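PDB 7AGL: N-acetylmuramoyl-L-alanine amidase from Mycobacteroides abscessus, which probably cleaves, with the help of a bound zinc ion, the amide bond between N-acetylmuramic acid and L-alanine in peptidoglycan. Local coordinates for residues I9-P14 against R72-R77; A101-H106 against V178-G183; F137-R142 against G159-R164. All coordinates share one frame; numbering follows the deposited sequence.

Contact 1. Residues I9-P14 against R72-R77; sequences IVVLDP and RTAMTR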
loop_
_atom_site.group_PDB
_atom_site.type_symbol
_atom_site.label_atom_id
_atom_site.label_comp_id
_atom_site.label_asym_id
_atom_site.label_seq_id
_atom_site.Cartn_x
_atom_site.Cartn_y
_atom_site.Cartn_z
ATOM N N ILE A 9 11.175 -0.379 -12.997
ATOM C CA ILE A 9 10.934 -1.492 -12.075
ATOM C C ILE A 9 10.040 -1.014 -10.940
ATOM O O ILE A 9 10.387 -0.054 -10.239
ATOM C CB ILE A 9 12.252 -2.047 -11.502
ATOM C CG1 ILE A 9 13.116 -2.635 -12.617
ATOM C CG2 ILE A 9 11.960 -3.098 -10.437
ATOM C CD1 ILE A 9 14.562 -2.750 -12.253
ATOM N N VAL A 10 8.917 -1.711 -10.720
ATOM C CA VAL A 10 7.999 -1.389 -9.630
ATOM C C VAL A 10 7.758 -2.653 -8.807
ATOM O O VAL A 10 7.484 -3.721 -9.379
ATOM C CB VAL A 10 6.669 -0.818 -10.160
ATOM C CG1 VAL A 10 5.666 -0.595 -9.015
ATOM C CG2 VAL A 10 6.938 0.490 -10.921
ATOM N N VAL A 11 7.851 -2.535 -7.469
ATOM C CA VAL A 11 7.495 -3.628 -6.555
ATOM C C VAL A 11 6.177 -3.282 -5.869
ATOM O O VAL A 11 5.966 -2.139 -5.420
ATOM C CB VAL A 11 8.591 -3.926 -5.504
ATOM C CG1 VAL A 11 8.233 -5.173 -4.706
ATOM C CG2 VAL A 11 9.942 -4.106 -6.174
ATOM N N LEU A 12 5.288 -4.274 -5.791
ATOM C CA LEU A 12 3.942 -4.099 -5.252
ATOM C C LEU A 12 3.782 -4.956 -4.013
ATOM O O LEU A 12 4.137 -6.140 -4.031
ATOM C CB LEU A 12 2.889 -4.500 -6.292
ATOM C CG LEU A 12 2.923 -3.717 -7.605
ATOM C CD1 LEU A 12 1.977 -4.345 -8.631
ATOM C CD2 LEU A 12 2.541 -2.263 -7.350
ATOM N N ASP A 13 3.232 -4.376 -2.945
ATOM C CA ASP A 13 3.075 -5.099 -1.677
ATOM C C ASP A 13 1.606 -5.160 -1.274
ATOM O O ASP A 13 1.064 -4.161 -0.759
ATOM C CB ASP A 13 3.901 -4.410 -0.583
ATOM C CG ASP A 13 3.574 -4.923 0.808
ATOM O OD1 ASP A 13 3.464 -6.156 0.942
ATOM O OD2 ASP A 13 3.447 -4.087 1.739
ATOM N N PRO A 14 0.893 -6.302 -1.507
ATOM C CA PRO A 14 -0.466 -6.441 -0.962
ATOM C C PRO A 14 -0.392 -6.719 0.532
ATOM O O PRO A 14 0.072 -7.778 0.971
ATOM C CB PRO A 14 -1.043 -7.629 -1.751
ATOM C CG PRO A 14 0.148 -8.394 -2.296
ATOM C CD PRO A 14 1.396 -7.569 -2.084
ATOM N N ARG A 72 8.532 -3.475 -15.460
ATOM C CA ARG A 72 8.967 -4.698 -14.795
ATOM C C ARG A 72 8.424 -4.717 -13.370
ATOM O O ARG A 72 8.495 -3.705 -12.664
ATOM C CB ARG A 72 10.490 -4.771 -14.800
ATOM C CG ARG A 72 11.072 -4.778 -16.208
ATOM C CD ARG A 72 12.400 -4.068 -16.247
ATOM N NE ARG A 72 13.425 -4.801 -15.516
ATOM C CZ ARG A 72 14.683 -4.384 -15.379
ATOM N NH1 ARG A 72 15.071 -3.227 -15.914
ATOM N NH2 ARG A 72 15.560 -5.121 -14.702
ATOM N N THR A 73 7.847 -5.847 -12.948
ATOM C CA THR A 73 7.124 -5.869 -11.680
ATOM C C THR A 73 7.543 -7.044 -10.811
ATOM O O THR A 73 8.001 -8.080 -11.294
ATOM C CB THR A 73 5.597 -5.948 -11.873
ATOM O OG1 THR A 73 5.274 -7.148 -12.587
ATOM C CG2 THR A 73 5.073 -4.731 -12.656
ATOM N N ALA A 74 7.333 -6.872 -9.508
ATOM C CA ALA A 74 7.479 -7.944 -8.539
ATOM C C ALA A 74 6.485 -7.699 -7.417
ATOM O O ALA A 74 5.938 -6.601 -7.274
ATOM C CB ALA A 74 8.914 -8.028 -7.995
ATOM N N MET A 75 6.246 -8.745 -6.628
ATOM C CA MET A 75 5.333 -8.696 -5.500
ATOM C C MET A 75 6.040 -9.243 -4.269
ATOM O O MET A 75 7.019 -9.988 -4.373
ATOM C CB MET A 75 4.055 -9.515 -5.762
ATOM C CG MET A 75 3.216 -8.985 -6.923
ATOM S SD MET A 75 1.700 -9.943 -7.146
ATOM C CE MET A 75 2.307 -11.638 -7.235
ATOM N N THR A 76 5.520 -8.872 -3.099
ATOM C CA THR A 76 6.079 -9.294 -1.817
ATOM C C THR A 76 5.435 -10.558 -1.256
ATOM O O THR A 76 5.890 -11.054 -0.217
ATOM C CB THR A 76 5.918 -8.193 -0.773
ATOM O OG1 THR A 76 4.527 -7.838 -0.716
ATOM C CG2 THR A 76 6.748 -6.975 -1.139
ATOM N N ARG A 77 4.377 -11.076 -1.878
ATOM C CA ARG A 77 3.873 -12.390 -1.495
ATOM C C ARG A 77 3.262 -13.059 -2.712
ATOM O O ARG A 77 2.973 -12.413 -3.723
ATOM C CB ARG A 77 2.847 -12.321 -0.350
ATOM C CG ARG A 77 1.568 -11.557 -0.654
ATOM C CD ARG A 77 0.624 -11.703 0.511
ATOM N NE ARG A 77 -0.395 -10.653 0.646
ATOM C CZ ARG A 77 -1.706 -10.865 0.681
ATOM N NH1 ARG A 77 -2.229 -12.085 0.481
ATOM N NH2 ARG A 77 -2.515 -9.839 0.895
#

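Contact 2. Residues A101-H106 against V178-G183; sequences AVVSIH and VLVELG. With ZN (zinc ion), chain B.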
loop_
_atom_site.group_PDB
_atom_site.type_symbol
_atom_site.label_atom_id
_atom_site.label_comp_id
_atom_site.label_asym_id
_atom_site.label_seq_id
_atom_site.Cartn_x
_atom_site.Cartn_y
_atom_site.Cartn_z
ATOM N N ALA A 101 10.184 2.528 -7.987
ATOM C CA ALA A 101 9.053 2.896 -7.135
ATOM C C ALA A 101 8.472 1.638 -6.497
ATOM O O ALA A 101 8.492 0.559 -7.097
ATOM C CB ALA A 101 7.961 3.643 -7.915
ATOM N N VAL A 102 7.962 1.792 -5.266
ATOM C CA VAL A 102 7.341 0.725 -4.484
ATOM C C VAL A 102 5.993 1.220 -3.998
ATOM O O VAL A 102 5.908 2.323 -3.455
ATOM C CB VAL A 102 8.202 0.328 -3.270
ATOM C CG1 VAL A 102 7.493 -0.799 -2.480
ATOM C CG2 VAL A 102 9.593 -0.076 -3.723
ATOM N N VAL A 103 4.947 0.405 -4.155
ATOM C CA VAL A 103 3.617 0.772 -3.669
ATOM C C VAL A 103 3.077 -0.344 -2.802
ATOM O O VAL A 103 2.931 -1.483 -3.267
ATOM C CB VAL A 103 2.634 1.067 -4.807
ATOM C CG1 VAL A 103 1.251 1.319 -4.216
ATOM C CG2 VAL A 103 3.122 2.268 -5.618
ATOM N N SER A 104 2.759 -0.016 -1.552
ATOM C CA SER A 104 2.114 -0.942 -0.635
ATOM C C SER A 104 0.624 -0.618 -0.619
ATOM O O SER A 104 0.244 0.557 -0.562
ATOM C CB SER A 104 2.732 -0.807 0.764
ATOM O OG SER A 104 2.117 -1.662 1.717
ATOM N N ILE A 105 -0.210 -1.654 -0.689
ATOM C CA ILE A 105 -1.663 -1.510 -0.808
ATOM C C ILE A 105 -2.320 -2.071 0.449
ATOM O O ILE A 105 -2.103 -3.237 0.816
ATOM C CB ILE A 105 -2.207 -2.200 -2.069
ATOM C CG1 ILE A 105 -1.676 -1.512 -3.332
ATOM C CG2 ILE A 105 -3.750 -2.230 -2.044
ATOM C CD1 ILE A 105 -2.085 -0.044 -3.479
ATOM N N HIS A 106 -3.134 -1.236 1.097
ATOM C CA HIS A 106 -3.826 -1.573 2.331
ATOM C C HIS A 106 -5.264 -1.058 2.249
ATOM O O HIS A 106 -5.629 -0.300 1.344
ATOM C CB HIS A 106 -3.099 -0.961 3.547
ATOM C CG HIS A 106 -1.850 -1.694 3.949
ATOM N ND1 HIS A 106 -1.773 -2.446 5.099
ATOM C CD2 HIS A 106 -0.632 -1.792 3.364
ATOM C CE1 HIS A 106 -0.573 -2.986 5.206
ATOM N NE2 HIS A 106 0.145 -2.591 4.172
ATOM N N VAL A 178 5.339 4.468 -1.232
ATOM C CA VAL A 178 4.159 4.960 -0.538
ATOM C C VAL A 178 3.324 3.762 -0.123
ATOM O O VAL A 178 3.410 2.679 -0.720
ATOM C CB VAL A 178 3.326 5.949 -1.406
ATOM C CG1 VAL A 178 4.139 7.206 -1.705
ATOM C CG2 VAL A 178 2.852 5.278 -2.698
ATOM N N LEU A 179 2.550 3.946 0.944
ATOM C CA LEU A 179 1.591 2.945 1.411
ATOM C C LEU A 179 0.228 3.589 1.250
ATOM O O LEU A 179 -0.091 4.555 1.960
ATOM C CB LEU A 179 1.855 2.535 2.864
ATOM C CG LEU A 179 1.023 1.376 3.446
ATOM C CD1 LEU A 179 1.692 0.851 4.729
ATOM C CD2 LEU A 179 -0.448 1.735 3.737
ATOM N N VAL A 180 -0.569 3.065 0.319
ATOM C CA VAL A 180 -1.876 3.639 0.020
ATOM C C VAL A 180 -2.923 2.837 0.771
ATOM O O VAL A 180 -3.108 1.650 0.497
ATOM C CB VAL A 180 -2.170 3.641 -1.488
ATOM C CG1 VAL A 180 -3.510 4.329 -1.756
ATOM C CG2 VAL A 180 -1.048 4.367 -2.246
ATOM N N GLU A 181 -3.602 3.481 1.717
ATOM C CA GLU A 181 -4.836 2.956 2.291
ATOM C C GLU A 181 -5.972 3.405 1.366
ATOM O O GLU A 181 -6.278 4.598 1.279
ATOM C CB GLU A 181 -5.018 3.462 3.722
ATOM C CG GLU A 181 -3.989 2.898 4.733
ATOM C CD GLU A 181 -4.415 1.578 5.322
ATOM O OE1 GLU A 181 -5.447 1.047 4.851
ATOM O OE2 GLU A 181 -3.723 1.076 6.251
ATOM N N LEU A 182 -6.577 2.457 0.642
ATOM C CA LEU A 182 -7.472 2.855 -0.438
ATOM C C LEU A 182 -8.844 3.279 0.066
ATOM O O LEU A 182 -9.547 4.009 -0.631
ATOM C CB LEU A 182 -7.600 1.724 -1.477
ATOM C CG LEU A 182 -6.390 1.625 -2.408
ATOM C CD1 LEU A 182 -6.415 0.316 -3.226
ATOM C CD2 LEU A 182 -6.343 2.817 -3.341
ATOM N N GLY A 183 -9.231 2.835 1.254
ATOM C CA GLY A 183 -10.512 3.222 1.810
ATOM C C GLY A 183 -10.693 2.578 3.166
ATOM O O GLY A 183 -9.792 1.909 3.685
HETATM ZN ZN ZN B . -3.392 -2.937 6.478
HETATM O O HOH W 1 -4.570 -1.167 6.920
HETATM O O HOH W 2 -2.288 -2.317 8.330
#

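Contact 3. Residues F137-R142 against G159-R164; sequences FAKTMR and GGLYGR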
loop_
_atom_site.group_PDB
_atom_site.type_symbol
_atom_site.label_atom_id
_atom_site.label_comp_id
_atom_site.label_asym_id
_atom_site.label_seq_id
_atom_site.Cartn_x
_atom_site.Cartn_y
_atom_site.Cartn_z
ATOM N N PHE A 137 6.491 11.501 -4.606
ATOM C CA PHE A 137 5.683 10.318 -4.912
ATOM C C PHE A 137 4.345 10.381 -4.191
ATOM O O PHE A 137 3.289 10.142 -4.791
ATOM C CB PHE A 137 6.457 9.046 -4.529
ATOM C CG PHE A 137 5.899 7.764 -5.117
ATOM C CD1 PHE A 137 4.925 7.781 -6.115
ATOM C CD2 PHE A 137 6.358 6.533 -4.658
ATOM C CE1 PHE A 137 4.429 6.584 -6.646
ATOM C CE2 PHE A 137 5.874 5.352 -5.175
ATOM C CZ PHE A 137 4.907 5.369 -6.167
ATOM N N ALA A 138 4.372 10.708 -2.895
ATOM C CA ALA A 138 3.142 10.752 -2.106
ATOM C C ALA A 138 2.160 11.788 -2.657
ATOM O O ALA A 138 0.971 11.498 -2.825
ATOM C CB ALA A 138 3.470 11.055 -0.644
ATOM N N LYS A 139 2.639 13.015 -2.918
ATOM C CA LYS A 139 1.762 14.064 -3.441
ATOM C C LYS A 139 1.233 13.701 -4.820
ATOM O O LYS A 139 0.059 13.943 -5.130
ATOM C CB LYS A 139 2.516 15.389 -3.482
ATOM C CG LYS A 139 2.871 15.920 -2.113
ATOM C CD LYS A 139 3.623 17.238 -2.217
ATOM C CE LYS A 139 3.998 17.757 -0.839
ATOM N NZ LYS A 139 4.586 19.125 -0.906
ATOM N N THR A 140 2.094 13.122 -5.664
ATOM C CA THR A 140 1.684 12.734 -7.011
ATOM C C THR A 140 0.616 11.648 -6.972
ATOM O O THR A 140 -0.395 11.728 -7.687
ATOM C CB THR A 140 2.904 12.260 -7.796
ATOM O OG1 THR A 140 3.776 13.384 -8.025
ATOM C CG2 THR A 140 2.474 11.664 -9.136
ATOM N N MET A 141 0.825 10.638 -6.124
ATOM C CA MET A 141 -0.167 9.583 -5.927
ATOM C C MET A 141 -1.489 10.149 -5.417
ATOM O O MET A 141 -2.561 9.828 -5.943
ATOM C CB MET A 141 0.384 8.542 -4.948
ATOM C CG MET A 141 -0.548 7.373 -4.705
ATOM S SD MET A 141 -0.962 6.413 -6.185
ATOM C CE MET A 141 0.560 5.556 -6.570
ATOM N N ARG A 142 -1.431 11.002 -4.393
ATOM C CA ARG A 142 -2.648 11.635 -3.896
ATOM C C ARG A 142 -3.368 12.393 -5.012
ATOM O O ARG A 142 -4.590 12.271 -5.179
ATOM C CB ARG A 142 -2.301 12.567 -2.731
ATOM C CG ARG A 142 -3.492 13.278 -2.068
ATOM C CD ARG A 142 -3.907 14.577 -2.765
ATOM N NE ARG A 142 -2.767 15.466 -2.999
ATOM C CZ ARG A 142 -2.254 16.278 -2.084
ATOM N NH1 ARG A 142 -2.775 16.321 -0.867
ATOM N NH2 ARG A 142 -1.208 17.039 -2.380
ATOM N N GLY A 159 -5.975 16.023 3.545
ATOM C CA GLY A 159 -6.157 16.038 2.101
ATOM C C GLY A 159 -5.672 14.781 1.407
ATOM O O GLY A 159 -5.194 14.852 0.268
ATOM N N GLY A 160 -5.806 13.625 2.051
ATOM C CA GLY A 160 -5.363 12.385 1.448
ATOM C C GLY A 160 -3.900 12.063 1.626
ATOM O O GLY A 160 -3.416 11.100 1.001
ATOM N N LEU A 161 -3.185 12.817 2.470
ATOM C CA LEU A 161 -1.777 12.573 2.772
ATOM C C LEU A 161 -1.598 12.311 4.260
ATOM O O LEU A 161 -2.231 12.963 5.091
ATOM C CB LEU A 161 -0.908 13.783 2.380
ATOM C CG LEU A 161 -0.612 13.962 0.898
ATOM C CD1 LEU A 161 0.173 15.267 0.650
ATOM C CD2 LEU A 161 0.160 12.770 0.382
ATOM N N TYR A 162 -0.671 11.425 4.611
ATOM C CA TYR A 162 -0.421 11.159 6.027
ATOM C C TYR A 162 1.054 10.830 6.195
ATOM O O TYR A 162 1.487 9.746 5.804
ATOM C CB TYR A 162 -1.304 10.019 6.514
ATOM C CG TYR A 162 -1.430 9.881 8.015
ATOM C CD1 TYR A 162 -1.054 10.907 8.875
ATOM C CD2 TYR A 162 -1.933 8.722 8.572
ATOM C CE1 TYR A 162 -1.181 10.764 10.257
ATOM C CE2 TYR A 162 -2.053 8.568 9.942
ATOM C CZ TYR A 162 -1.685 9.588 10.775
ATOM O OH TYR A 162 -1.824 9.413 12.132
ATOM N N GLY A 163 1.820 11.763 6.756
ATOM C CA GLY A 163 3.218 11.507 7.069
ATOM C C GLY A 163 3.322 10.875 8.440
ATOM O O GLY A 163 2.669 11.320 9.389
ATOM N N ARG A 164 4.138 9.833 8.546
ATOM C CA ARG A 164 4.170 9.138 9.821
ATOM C C ARG A 164 5.487 8.403 9.990
ATOM O O ARG A 164 6.201 8.131 9.023
ATOM C CB ARG A 164 3.004 8.171 9.933
ATOM C CG ARG A 164 3.003 7.142 8.827
ATOM C CD ARG A 164 1.608 6.606 8.698
ATOM N NE ARG A 164 1.244 5.834 9.885
ATOM C CZ ARG A 164 0.087 5.193 10.004
ATOM N NH1 ARG A 164 -0.789 5.264 9.016
ATOM N NH2 ARG A 164 -0.189 4.483 11.092
#

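Contact 1. Residues I9-P14 against R72-R77
Val-10 and Leu-12 reach across to the backbone of 72-77 at every second residue, as parallel strands do. Val-10 N donates to Arg-72 O at 2.8 Å, and Leu-12 N to Ala-74 O. The returning bonds, from Ala-74 N to Val-10 O and from Thr-76 N to Leu-12 O, are both longer, at 3.2 Å. Strand 72-75 is the outermost strand on this side of the mixed sheet, reached from strand 9-14 through helix 51-68 in a beta-alpha-beta crossover, and Leu-12 and Pro-14 rest on Val-59 of that helix.

Side-chain polar bonds take over where the pairing ends. Thr-76 OG1 donates to Asp-13 OD1 at 2.6 Å, meeting the anti side of a carboxylate that also forms a salt bridge with Arg-90. Beyond it Arg-77, extended from CG to NE, sends NE to Pro-14 O at 2.9 Å, with the oxygen in the guanidinium plane; NH2 adds a weak bond there but has a stronger partner in His-52 O.

Apolar contact is slight: Val-11 CG1 stands 4.4 Å from Ala-74 CB. Ile-9 instead lays its CD1 methyl over the centre of one face of the Arg-72 guanidinium, 3.5 Å from CZ.

Contact 2. Residues A101-H106 against V178-G183
His-106 meets strand 177-184 with its ring and its backbone at once. Its ND1 binds the zinc at 2.2 Å, while CD2, on the other side of the ring, lies 3.6 Å from Leu-179 CD2. The leucine reaches the ring because its CG stands anti to the backbone N (chi1 -173°), and both its methyls then lie against the imidazole. His-16 and Glu-51 are the other protein ligands, and two waters complete the set of five. One of these waters donates a hydrogen bond to Glu-181 OE2 at 2.5 Å. That oxygen is 4.0 Å from the zinc, beyond bonding distance, so Glu-181 belongs to the second shell and meets the metal through the water, a position consistent with the catalytic glutamate of zinc amidases. A bend at chi2 (-87°) folds its carboxylate back beside His-106 CB, with the carboxylate and imidazole planes turned 56° apart.

The strands beneath are parallel neighbours at the centre of the mixed sheet, and their carboxyl ends bring His-106 and Glu-181 side by side on one face. His-106 N donates to Val-180 O at 2.9 Å, and His-106 O accepts from Leu-182 N, so that both polar backbone atoms of His-106 are held by the same neighbouring strand.

Further back, Ser-104 N bonds Val-178 O almost straight, and Ser-104 O receives Val-180 N at 2.8 Å. The Ser-104 hydroxyl lies near Leu-179 CG but has its polar partner in Asp-13 on the neighbouring strand. The face with Val-103, Ile-105, Val-178 and Val-180 is apolar here. The Ile-105 side chain lies beside that of Val-180, pointing the same way, and has Leu-182 CD1 3.9 Å from its CG2, with helix 51-68 lying over Ile-105.

Contact 3. Residues F137-R142 against G159-R164
Helix 132-147, which links strands 118-122 and 161-164 in a beta-alpha-beta unit, packs against the start of the second strand. The strand 161-164 is an outermost strand of the sheet, and the short helix and strand segments run at 156° to each other, close to antiparallel. Their axes approach no nearer than 9.4 Å, so the space between them is bridged by side chains, chiefly those of Leu-161 and Arg-142.

Leu-161 sends its two methyls to different places. CD2 turns to the helix backbone and comes within 3.5 Å of Ala-138 O, with Ala-138 CB 3.9 Å away. CD1 instead lies over one face of the Arg-142 guanidinium, 3.5 Å from NH1, and also touches Lys-139 CG. The leucine and arginine side chains cross at about a right angle. Behind this layer Ala-138 also rests on Val-119 and Tyr-121 of the unit's first strand.

Arg-142 leaves the helix with CG anti to the backbone N (chi1 -178°), then bends at chi2 and chi3, so that the chain curls round Gly-159 O. Gly-160 sits close to this curl, with its carbonyl O 3.8 Å from Arg-142 CG. The curl ends in a hydrogen bond of 3.0 Å from Arg-142 NH1 to Gly-159 O, the oxygen lying in the guanidinium plane while the nitrogen stands 40° out of the carbonyl plane.

In the fold
Contact 2 is the buried middle of the sheet, about 2 Å from the chain centre, whereas contacts 1 and 3 lie 11 and 12 Å out, at its two edges, and are partly exposed. Contacts 1 and 2 are both parallel strand pairs and share a seam, since strands 9-14 and 101-108 are neighbours; Asp-13 OD2 to Ser-104 OG, 2.8 Å, crosses it. Contact 3 is nested within the chain loop that contact 2 closes, and Phe-137 of its helix packs on Val-103 and Val-178. The chemistry follows position: metal and carboxylate at the centre, arginines holding backbone oxygens at either edge, and no backbone pairing between the segments where a helix meets a strand.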